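Local coordinates for protein succinate-semialdehyde dehydrogenase (NAD(P)(+)) (Marinobacter aquaeolei, PDB 3RH9) that is an aldehyde dehydrogenase that probably oxidises succinate semialdehyde to succinate with a nicotinamide cofactor, at residues 295-300 with 395-400. Numbering follows the deposited sequence.
Sequences RIFVHE and PMALFR
Ala397 O accepts the amide of Val298, N to O 2.9 Å, almost straight (N-H...O 170°), while the CA-H of Phe297 approaches the same oxygen. Ile296 O is gripped likewise, by Ala397 N and, through a weaker CA-H contact, Met396, a selenomethionine. Ile296 N reaches Pro395 O at 3.0 Å; the proline, lacking an N-H, serves this edge as acceptor alone. The last rungs are less straight: Phe399 N meets Val298 O from above the carbonyl plane, and Glu300 N bonds to Phe399 O. This is parallel pairing of neighbouring strands in the mixed sheet of the aldehyde dehydrogenase catalytic domain, with helix 402-409 packed on the face bearing Phe297 and Phe399. On that face the small Ala397 lets the Phe297 ring lie against it, CD2 to CB 4.0 Å. Phe399, its CG between backbone N and carbonyl carbon (chi1 79°), swings its ring across the neighbouring strand, where CD1 sits 3.7 Å from Phe297 CB. The His299 ring turns its edge to the Phe399 face in a T-shaped pair, planes at 88°. With an alanine in place of Phe399, the face under helix 402-409 would probably be left with a gap and His299 without its aromatic mate. Where the strands end, exposed Glu300 and Arg400 form a long salt bridge, OE1 to NH1 3.3 Å, the bent arginine approaching from above the carboxylate plane.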
# COMPACT_ATOMS: atom_id res chain seq x y z
N ARG A 295 -13.61 22.11 9.38
CA ARG A 295 -13.74 23.44 8.78
C ARG A 295 -15.08 23.53 8.07
O ARG A 295 -15.35 22.75 7.16
CB ARG A 295 -12.58 23.69 7.82
CG ARG A 295 -11.27 23.94 8.52
CD ARG A 295 -10.13 23.91 7.56
NE ARG A 295 -10.09 22.64 6.85
CZ ARG A 295 -9.56 22.48 5.64
NH1 ARG A 295 -9.04 23.54 5.03
NH2 ARG A 295 -9.55 21.30 5.04
N ILE A 296 -15.94 24.45 8.49
CA ILE A 296 -17.23 24.62 7.84
C ILE A 296 -17.17 25.82 6.92
O ILE A 296 -17.15 26.96 7.37
CB ILE A 296 -18.40 24.76 8.83
CG1 ILE A 296 -18.66 23.46 9.59
CG2 ILE A 296 -19.66 25.15 8.11
CD1 ILE A 296 -17.65 23.15 10.63
N PHE A 297 -17.12 25.57 5.62
CA PHE A 297 -17.10 26.64 4.65
C PHE A 297 -18.52 27.00 4.24
O PHE A 297 -19.26 26.15 3.74
CB PHE A 297 -16.28 26.25 3.42
CG PHE A 297 -14.80 26.17 3.68
CD1 PHE A 297 -14.21 24.97 4.05
CD2 PHE A 297 -14.00 27.29 3.54
CE1 PHE A 297 -12.85 24.89 4.27
CE2 PHE A 297 -12.64 27.22 3.76
CZ PHE A 297 -12.06 26.01 4.13
N VAL A 298 -18.91 28.25 4.47
CA VAL A 298 -20.24 28.70 4.08
C VAL A 298 -20.20 29.90 3.14
O VAL A 298 -19.43 30.85 3.32
CB VAL A 298 -21.10 29.00 5.29
CG1 VAL A 298 -22.48 29.45 4.84
CG2 VAL A 298 -21.21 27.77 6.16
N HIS A 299 -21.05 29.85 2.12
CA HIS A 299 -21.13 30.92 1.16
C HIS A 299 -21.67 32.21 1.80
O HIS A 299 -22.64 32.18 2.56
CB HIS A 299 -22.00 30.51 -0.02
CG HIS A 299 -21.83 31.39 -1.21
ND1 HIS A 299 -22.58 32.52 -1.39
CD2 HIS A 299 -20.99 31.31 -2.26
CE1 HIS A 299 -22.22 33.11 -2.52
NE2 HIS A 299 -21.25 32.39 -3.07
N GLU A 300 -21.05 33.33 1.46
CA GLU A 300 -21.40 34.60 2.09
C GLU A 300 -22.89 34.91 2.07
O GLU A 300 -23.41 35.51 3.00
CB GLU A 300 -20.58 35.74 1.48
CG GLU A 300 -19.09 35.57 1.73
CD GLU A 300 -18.24 36.75 1.27
OE1 GLU A 300 -18.78 37.69 0.65
OE2 GLU A 300 -17.01 36.72 1.54
N PRO A 395 -16.25 25.69 13.59
CA PRO A 395 -15.67 26.94 13.09
C PRO A 395 -16.10 27.28 11.65
O PRO A 395 -15.93 26.48 10.73
CB PRO A 395 -14.16 26.67 13.17
CG PRO A 395 -14.02 25.36 13.92
CD PRO A 395 -15.27 24.61 13.60
N MSE A 396 -16.65 28.48 11.47
CA MSE A 396 -17.25 28.86 10.20
C MSE A 396 -16.39 29.84 9.41
O MSE A 396 -16.08 30.93 9.89
CB MSE A 396 -18.62 29.45 10.44
CG MSE A 396 -19.59 28.53 11.16
SE MSE A 396 -21.41 29.24 10.96
CE MSE A 396 -22.30 28.40 12.45
N ALA A 397 -16.01 29.45 8.20
CA ALA A 397 -15.20 30.29 7.32
C ALA A 397 -16.06 30.67 6.15
O ALA A 397 -16.86 29.87 5.71
CB ALA A 397 -14.00 29.52 6.84
N LEU A 398 -15.89 31.87 5.62
CA LEU A 398 -16.71 32.27 4.49
C LEU A 398 -16.04 31.98 3.16
O LEU A 398 -14.82 31.79 3.12
CB LEU A 398 -17.07 33.76 4.57
CG LEU A 398 -17.81 34.20 5.83
CD1 LEU A 398 -18.22 35.65 5.70
CD2 LEU A 398 -19.02 33.31 6.09
N PHE A 399 -16.82 31.91 2.09
CA PHE A 399 -16.28 31.83 0.73
C PHE A 399 -17.27 32.31 -0.34
O PHE A 399 -18.48 32.39 -0.09
CB PHE A 399 -15.80 30.41 0.43
CG PHE A 399 -16.91 29.46 0.07
CD1 PHE A 399 -17.64 28.83 1.07
CD2 PHE A 399 -17.22 29.19 -1.25
CE1 PHE A 399 -18.66 27.96 0.74
CE2 PHE A 399 -18.23 28.33 -1.57
CZ PHE A 399 -18.96 27.71 -0.58
N ARG A 400 -16.76 32.60 -1.53
CA ARG A 400 -17.61 32.97 -2.67
C ARG A 400 -17.63 31.90 -3.78
O ARG A 400 -18.67 31.29 -4.04
CB ARG A 400 -17.18 34.31 -3.28
CG ARG A 400 -16.82 35.40 -2.29
CD ARG A 400 -17.98 36.30 -2.00
NE ARG A 400 -18.50 36.94 -3.20
CZ ARG A 400 -19.66 37.59 -3.26
NH1 ARG A 400 -20.41 37.68 -2.17
NH2 ARG A 400 -20.08 38.13 -4.39